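Local coordinates for Cgl0159-like domain-containing protein (Corynebacterium glutamicum, PDB 3FOK) that is of unknown function but folds as a TIM barrel and assembles with further copies of itself, at residues 50-56 against 115-119; 124-129 against 147-152; 85-91 against 106-112. One frame throughout, in Å; residues are numbered along the deposited sequence.

Contact 1: 50-56 against 115-119; sequences DHPARGA and RGGLR
R54 and R115 mark the closest backbone approach, 4.9 Å from CA to CA, where the 3-10 turn 52-54 passes the irregular segment 115-119. A single backbone bond joins the two: R119 N donates to R54 O at 3.0 Å, nearly in line with the carbonyl, and the CA of L118 adds a CA-H...O contact to the same oxygen. G117 is the centre of an inverse gamma turn, and its carbonyl faces R54, whose NE reaches G117 O in a weak, bent bond (N-H...O 125°).

Bends in the R115 chain, almost eclipsed at chi2 (5°), bring its guanidinium edge to the D50 carbonyl and one face to the D50 carboxylate. R115 NE donates to D50 O at 3.0 Å; the oxygen lies in the guanidinium plane, whereas NE stands above the carbonyl plane. NH2 adds a weak bond to this oxygen. D50 OD1 lies over the face, 3.3 Å from R115 NH2, with the two planar groups 13° from parallel. That salt bridge is therefore one of charge alone, and OD1 has S112 OG as its hydrogen-bonding partner. R54 brings its alkyl part over the opposite face, CD 3.7 Å from R115 NH1, while its own cationic end goes to G117 O and, through NH2, to a salt bridge with E124.

Both segments are beta-alpha loops at the C-terminal ends of barrel strands 44-48 and 108-112, where TIM barrels generally carry their active site, though none is known here; P52 rests on helix 69-81, and L118 packs on I151 of a second subunit.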
# COMPACT_ATOMS: atom_id res chain seq x y z
N ASP A 50 -2.54 17.93 -23.31
CA ASP A 50 -2.01 16.90 -22.42
C ASP A 50 -2.30 15.49 -22.93
O ASP A 50 -2.13 14.51 -22.20
CB ASP A 50 -2.56 17.06 -21.00
CG ASP A 50 -4.07 16.88 -20.93
OD1 ASP A 50 -4.57 16.56 -19.84
OD2 ASP A 50 -4.75 17.08 -21.96
N HIS A 51 -2.74 15.38 -24.18
CA HIS A 51 -3.08 14.09 -24.77
C HIS A 51 -1.90 13.14 -25.04
O HIS A 51 -1.98 11.95 -24.74
CB HIS A 51 -3.84 14.29 -26.09
CG HIS A 51 -4.86 15.38 -26.03
ND1 HIS A 51 -4.53 16.71 -25.94
CD2 HIS A 51 -6.22 15.33 -26.08
CE1 HIS A 51 -5.64 17.44 -25.93
NE2 HIS A 51 -6.67 16.62 -26.01
N PRO A 52 -0.80 13.65 -25.61
CA PRO A 52 0.36 12.80 -25.89
C PRO A 52 0.79 11.91 -24.73
O PRO A 52 0.97 10.70 -24.89
CB PRO A 52 1.44 13.80 -26.28
CG PRO A 52 0.65 14.90 -26.93
CD PRO A 52 -0.52 15.05 -25.98
N ALA A 53 0.95 12.52 -23.56
CA ALA A 53 1.38 11.81 -22.36
C ALA A 53 0.48 10.63 -22.01
O ALA A 53 0.87 9.75 -21.25
CB ALA A 53 1.44 12.78 -21.19
N ARG A 54 -0.73 10.62 -22.55
CA ARG A 54 -1.66 9.54 -22.28
C ARG A 54 -1.64 8.52 -23.41
O ARG A 54 -2.44 7.58 -23.44
CB ARG A 54 -3.07 10.10 -22.10
CG ARG A 54 -4.02 9.12 -21.46
CD ARG A 54 -5.44 9.62 -21.41
NE ARG A 54 -6.34 8.50 -21.64
CZ ARG A 54 -6.89 8.22 -22.82
NH1 ARG A 54 -6.64 8.99 -23.87
NH2 ARG A 54 -7.66 7.15 -22.95
N GLY A 55 -0.72 8.71 -24.35
CA GLY A 55 -0.59 7.80 -25.48
C GLY A 55 -1.65 8.02 -26.54
O GLY A 55 -1.99 7.10 -27.29
N ALA A 56 -2.17 9.24 -26.63
CA ALA A 56 -3.20 9.56 -27.61
C ALA A 56 -2.76 10.68 -28.56
O ALA A 56 -2.97 11.86 -28.28
CB ALA A 56 -4.49 9.97 -26.90
N ARG A 115 -2.25 10.49 -16.07
CA ARG A 115 -2.15 10.01 -17.45
C ARG A 115 -1.94 8.49 -17.50
O ARG A 115 -1.70 7.93 -18.56
CB ARG A 115 -0.98 10.70 -18.16
CG ARG A 115 -1.32 12.00 -18.90
CD ARG A 115 -2.75 12.43 -18.69
NE ARG A 115 -3.32 13.03 -19.90
CZ ARG A 115 -4.62 13.10 -20.15
NH1 ARG A 115 -5.49 12.60 -19.28
NH2 ARG A 115 -5.05 13.65 -21.27
N GLY A 116 -2.04 7.84 -16.35
CA GLY A 116 -1.83 6.41 -16.27
C GLY A 116 -2.71 5.54 -17.15
O GLY A 116 -2.24 4.54 -17.70
N GLY A 117 -3.98 5.90 -17.27
CA GLY A 117 -4.89 5.13 -18.10
C GLY A 117 -4.63 5.34 -19.58
O GLY A 117 -5.40 6.00 -20.27
N LEU A 118 -3.53 4.77 -20.06
CA LEU A 118 -3.12 4.91 -21.45
C LEU A 118 -4.17 4.45 -22.46
O LEU A 118 -4.89 3.47 -22.23
CB LEU A 118 -1.82 4.14 -21.69
CG LEU A 118 -0.62 4.58 -20.86
CD1 LEU A 118 0.57 3.69 -21.19
CD2 LEU A 118 -0.29 6.04 -21.15
N ARG A 119 -4.26 5.16 -23.57
CA ARG A 119 -5.21 4.81 -24.61
C ARG A 119 -4.92 3.41 -25.15
O ARG A 119 -3.78 3.09 -25.50
CB ARG A 119 -5.12 5.81 -25.76
CG ARG A 119 -6.16 5.57 -26.83
CD ARG A 119 -5.85 6.36 -28.08
NE ARG A 119 -6.95 6.28 -29.04
CZ ARG A 119 -6.79 6.19 -30.35
NH1 ARG A 119 -5.56 6.16 -30.87
NH2 ARG A 119 -7.84 6.12 -31.15

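Contact 2: 124-129 against 147-152; sequences EMDDRY and TLVRIN
R150 reaches from its strand towards segment 124-129 and offers two nitrogens of its guanidinium edge to two carboxylates, neither of them coplanar with it. NH2 donates to D127 OD2 at 2.8 Å; the acceptor is in the guanidinium plane, yet the nitrogen stands above the carboxylate, and the two planes are 61° apart. NH1 meets E124 OE1 at 2.9 Å on its anti side but out of the carboxylate plane, with a steeper 74° between planes. A bend at chi3 (-65°) in R150 turns the guanidinium towards this pair. OE1 also takes a salt bridge from R54, and R150 NH2 a further hydrogen bond to G117 O, so E124, D127 and R150 form a salt-bridge network that R54 joins.

This is a worked case of a TIM-barrel strand, 144-151, joined through one arginine to the loop that follows its neighbour 108-112. Two waters supplement the direct bonds: one accepts from R150 N and, at 3.0 Å, from R150 NE while lying 2.7 Å from D127 OD2, and another sits 2.8 Å from R150 O and near M125 O. D127 OD2 also abuts L148 CD1 at 3.5 Å. Selenomethionine M125 lies against N152, though the placing of its end is doubtful.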
# COMPACT_ATOMS: atom_id res chain seq x y z
N GLU A 124 -6.63 0.88 -18.87
CA GLU A 124 -6.85 2.33 -18.92
C GLU A 124 -7.92 2.91 -18.01
O GLU A 124 -8.07 4.12 -17.93
CB GLU A 124 -7.02 2.83 -20.37
CG GLU A 124 -8.35 2.65 -21.07
CD GLU A 124 -8.34 3.33 -22.44
OE1 GLU A 124 -8.30 4.59 -22.49
OE2 GLU A 124 -8.36 2.62 -23.46
N MSE A 125 -8.66 2.06 -17.30
CA MSE A 125 -9.65 2.58 -16.37
C MSE A 125 -8.93 2.86 -15.05
O MSE A 125 -9.43 3.58 -14.19
CB MSE A 125 -10.80 1.58 -16.15
CG MSE A 125 -11.75 1.46 -17.33
SE MSE A 125 -12.21 3.17 -18.13
CE MSE A 125 -13.03 4.04 -16.59
N ASP A 126 -7.74 2.27 -14.91
CA ASP A 126 -6.90 2.44 -13.73
C ASP A 126 -5.96 3.61 -14.04
O ASP A 126 -4.75 3.45 -14.15
CB ASP A 126 -6.12 1.14 -13.47
CG ASP A 126 -5.15 1.25 -12.31
OD1 ASP A 126 -5.41 2.02 -11.37
OD2 ASP A 126 -4.13 0.54 -12.35
N ASP A 127 -6.56 4.79 -14.19
CA ASP A 127 -5.88 6.03 -14.53
C ASP A 127 -5.04 6.62 -13.39
O ASP A 127 -5.43 7.61 -12.77
CB ASP A 127 -6.92 7.07 -14.96
CG ASP A 127 -6.46 7.90 -16.14
OD1 ASP A 127 -5.25 8.19 -16.24
OD2 ASP A 127 -7.33 8.27 -16.96
N ARG A 128 -3.87 6.04 -13.16
CA ARG A 128 -2.98 6.48 -12.08
C ARG A 128 -2.39 7.89 -12.25
O ARG A 128 -2.27 8.41 -13.36
CB ARG A 128 -1.88 5.44 -11.90
CG ARG A 128 -2.43 4.11 -11.41
CD ARG A 128 -1.58 2.92 -11.83
NE ARG A 128 -0.95 2.25 -10.70
CZ ARG A 128 -1.32 1.07 -10.22
NH1 ARG A 128 -2.32 0.41 -10.77
NH2 ARG A 128 -0.67 0.55 -9.19
N TYR A 129 -2.05 8.50 -11.12
CA TYR A 129 -1.47 9.84 -11.10
C TYR A 129 0.02 9.81 -11.40
O TYR A 129 0.85 9.52 -10.54
CB TYR A 129 -1.78 10.51 -9.76
CG TYR A 129 -3.21 10.98 -9.71
CD1 TYR A 129 -3.52 12.34 -9.76
CD2 TYR A 129 -4.27 10.07 -9.74
CE1 TYR A 129 -4.83 12.79 -9.84
CE2 TYR A 129 -5.59 10.50 -9.82
CZ TYR A 129 -5.86 11.86 -9.87
OH TYR A 129 -7.17 12.27 -9.96
N THR A 147 -7.79 16.91 -13.71
CA THR A 147 -7.83 15.46 -13.59
C THR A 147 -8.84 14.84 -14.55
O THR A 147 -9.85 15.45 -14.88
CB THR A 147 -8.25 15.05 -12.16
OG1 THR A 147 -7.31 15.56 -11.21
CG2 THR A 147 -8.33 13.54 -12.05
N LEU A 148 -8.56 13.61 -14.98
CA LEU A 148 -9.47 12.89 -15.86
C LEU A 148 -10.10 11.83 -14.95
O LEU A 148 -9.40 11.00 -14.39
CB LEU A 148 -8.72 12.21 -17.00
CG LEU A 148 -9.47 11.91 -18.31
CD1 LEU A 148 -8.89 10.65 -18.92
CD2 LEU A 148 -10.95 11.74 -18.06
N VAL A 149 -11.42 11.86 -14.81
CA VAL A 149 -12.10 10.90 -13.96
C VAL A 149 -13.14 10.10 -14.73
O VAL A 149 -14.32 10.42 -14.72
CB VAL A 149 -12.82 11.59 -12.78
CG1 VAL A 149 -13.25 10.54 -11.75
CG2 VAL A 149 -11.91 12.62 -12.13
N ARG A 150 -12.68 9.05 -15.42
CA ARG A 150 -13.59 8.20 -16.17
C ARG A 150 -14.11 7.14 -15.22
O ARG A 150 -13.33 6.45 -14.55
CB ARG A 150 -12.87 7.58 -17.36
CG ARG A 150 -12.69 8.56 -18.51
CD ARG A 150 -11.82 7.98 -19.60
NE ARG A 150 -10.47 7.74 -19.11
CZ ARG A 150 -9.52 7.13 -19.80
NH1 ARG A 150 -9.77 6.68 -21.02
NH2 ARG A 150 -8.32 6.96 -19.26
N ILE A 151 -15.42 7.01 -15.17
CA ILE A 151 -16.08 6.06 -14.28
C ILE A 151 -16.69 4.89 -15.03
O ILE A 151 -17.75 5.02 -15.66
CB ILE A 151 -17.17 6.79 -13.46
CG1 ILE A 151 -16.53 7.97 -12.72
CG2 ILE A 151 -17.85 5.83 -12.51
CD1 ILE A 151 -17.51 8.89 -12.04
N ASN A 152 -16.04 3.74 -14.95
CA ASN A 152 -16.52 2.53 -15.62
C ASN A 152 -17.04 1.56 -14.57
O ASN A 152 -16.26 0.89 -13.89
CB ASN A 152 -15.39 1.90 -16.43
CG ASN A 152 -15.87 0.80 -17.35
OD1 ASN A 152 -15.33 0.62 -18.45
ND2 ASN A 152 -16.86 0.04 -16.90
O HOH W 1 -10.58 6.60 -14.56
O HOH W 2 -9.95 8.59 -16.23

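Contact 3: 85-91 against 106-112; sequences VDGVLGT and DKIVVGS
G87 and I108 lie where strands 87-90 and 108-112 are most tightly packed: lacking a side chain, G87 lets the I108 carbonyl oxygen come within 2.9 Å of its CA. The strands run parallel, their directions 14° apart. A regular ladder of backbone bonds joins them, from I108 N to D86 O, V88 N to I108 O, V110 N to V88 O and G90 N to V110 O. The first is the shortest, 2.6 Å between I108 N and D86 O, with the donor on a lone pair. On the face that carries I108, L89 and V110, the L89 side chain leans across the neighbouring strand, CD1 3.8 Å from V110 CG1. Its chi1 of 154° sets CG beside its own carbonyl carbon, and the nearest partner of L89 CD1 across the contact is V110 O at 3.2 Å. V110 continues onto F144 and K146 of the next strand and onto I46 of strand 44-48.

The pair illustrates the beta-alpha-beta crossover, the repeating element of TIM barrels: helix 92-100 links the two strands and lies against V88 and V109, on the other face of the sheet, through I95.

Towards S112 and T91 the fit slackens. S112 N donates to G90 O over a longer 3.2 Å, from well above the carbonyl plane. T91 directs its CB away at the N-cap of helix 92-100. The other end, before the strands, is partly exposed at D106 and K107 but still tightly bonded, and there a side chain takes over from the backbone. K107, bent at chi2 (-69°), carries NZ to V85 O at 2.7 Å, in the carbonyl plane, and the same ammonium reaches L80 O. D106 instead pairs with R33.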
# COMPACT_ATOMS: atom_id res chain seq x y z
N VAL A 85 -6.86 34.15 -25.54
CA VAL A 85 -6.45 32.89 -24.91
C VAL A 85 -5.79 33.18 -23.56
O VAL A 85 -4.70 33.73 -23.48
CB VAL A 85 -5.48 32.08 -25.82
CG1 VAL A 85 -6.12 31.85 -27.17
CG2 VAL A 85 -4.16 32.80 -25.97
N ASP A 86 -6.48 32.79 -22.50
CA ASP A 86 -6.00 33.02 -21.14
C ASP A 86 -4.92 32.06 -20.67
O ASP A 86 -4.14 32.41 -19.78
CB ASP A 86 -7.18 32.97 -20.18
CG ASP A 86 -8.25 33.99 -20.52
OD1 ASP A 86 -7.99 35.20 -20.34
OD2 ASP A 86 -9.33 33.58 -20.99
N GLY A 87 -4.87 30.86 -21.23
CA GLY A 87 -3.86 29.93 -20.79
C GLY A 87 -3.79 28.60 -21.50
O GLY A 87 -4.45 28.37 -22.52
N VAL A 88 -3.01 27.70 -20.93
CA VAL A 88 -2.80 26.38 -21.50
C VAL A 88 -2.84 25.27 -20.45
O VAL A 88 -2.48 25.48 -19.29
CB VAL A 88 -1.45 26.33 -22.25
CG1 VAL A 88 -0.34 26.85 -21.34
CG2 VAL A 88 -1.14 24.92 -22.70
N LEU A 89 -3.29 24.09 -20.87
CA LEU A 89 -3.35 22.92 -20.01
C LEU A 89 -2.38 21.89 -20.57
O LEU A 89 -2.49 21.51 -21.73
CB LEU A 89 -4.76 22.31 -20.00
CG LEU A 89 -4.84 20.81 -19.67
CD1 LEU A 89 -4.17 20.53 -18.33
CD2 LEU A 89 -6.29 20.37 -19.65
N GLY A 90 -1.44 21.45 -19.75
CA GLY A 90 -0.50 20.47 -20.23
C GLY A 90 0.19 19.68 -19.14
O GLY A 90 0.07 19.98 -17.95
N THR A 91 0.91 18.65 -19.56
CA THR A 91 1.66 17.81 -18.66
C THR A 91 2.95 18.58 -18.39
O THR A 91 3.27 19.52 -19.12
CB THR A 91 1.92 16.43 -19.31
OG1 THR A 91 3.23 15.97 -18.97
CG2 THR A 91 1.79 16.52 -20.82
N ASP A 106 1.70 36.22 -18.13
CA ASP A 106 0.31 36.66 -18.10
C ASP A 106 -0.65 35.60 -18.62
O ASP A 106 -1.72 35.93 -19.15
CB ASP A 106 0.13 37.94 -18.92
CG ASP A 106 0.69 39.16 -18.23
OD1 ASP A 106 0.87 40.19 -18.91
OD2 ASP A 106 0.94 39.10 -17.00
N LYS A 107 -0.28 34.34 -18.48
CA LYS A 107 -1.14 33.27 -18.94
C LYS A 107 -1.50 32.36 -17.78
O LYS A 107 -0.85 32.39 -16.73
CB LYS A 107 -0.45 32.45 -20.04
CG LYS A 107 -0.16 33.24 -21.32
CD LYS A 107 -1.42 33.60 -22.09
CE LYS A 107 -1.09 34.37 -23.36
NZ LYS A 107 -2.28 34.61 -24.23
N ILE A 108 -2.55 31.57 -17.97
CA ILE A 108 -3.01 30.64 -16.95
C ILE A 108 -2.46 29.27 -17.28
O ILE A 108 -2.66 28.76 -18.38
CB ILE A 108 -4.55 30.57 -16.93
CG1 ILE A 108 -5.11 31.90 -16.43
CG2 ILE A 108 -5.01 29.41 -16.06
CD1 ILE A 108 -4.60 32.31 -15.06
N VAL A 109 -1.74 28.68 -16.33
CA VAL A 109 -1.17 27.36 -16.56
C VAL A 109 -1.97 26.31 -15.80
O VAL A 109 -2.12 26.39 -14.57
CB VAL A 109 0.29 27.26 -16.08
CG1 VAL A 109 0.90 25.96 -16.57
CG2 VAL A 109 1.08 28.46 -16.58
N VAL A 110 -2.49 25.32 -16.53
CA VAL A 110 -3.25 24.24 -15.92
C VAL A 110 -2.42 22.97 -16.06
O VAL A 110 -1.99 22.62 -17.17
CB VAL A 110 -4.60 24.02 -16.64
CG1 VAL A 110 -5.46 23.04 -15.84
CG2 VAL A 110 -5.32 25.35 -16.81
N GLY A 111 -2.20 22.28 -14.95
CA GLY A 111 -1.41 21.07 -15.01
C GLY A 111 -2.24 19.81 -14.90
O GLY A 111 -3.06 19.67 -13.99
N SER A 112 -2.03 18.90 -15.84
CA SER A 112 -2.71 17.62 -15.89
C SER A 112 -2.02 16.70 -14.89
O SER A 112 -0.81 16.54 -14.93
CB SER A 112 -2.61 17.04 -17.31
OG SER A 112 -3.20 15.75 -17.38

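From the N terminus, segment 50-56 opens contact 1 just after strand 44-48. Contact 3 opens and closes inside that loop, joining the neighbouring strands 87-90 and 108-112, before 115-119 completes contact 1. Contact 2 follows in series, 124-129 meeting strand 144-151 and closing a loop that contains helix 134-140; no two loops cross. Contacts 1 and 3 touch through A53 and T91, while contacts 1 and 2 share a probable hydrogen bond between G117 N and D127 OD1. Contacts 2 and 3 do not touch, their nearest atoms about 5 Å apart, yet strands 108-112 and 144-151 are neighbours in the barrel.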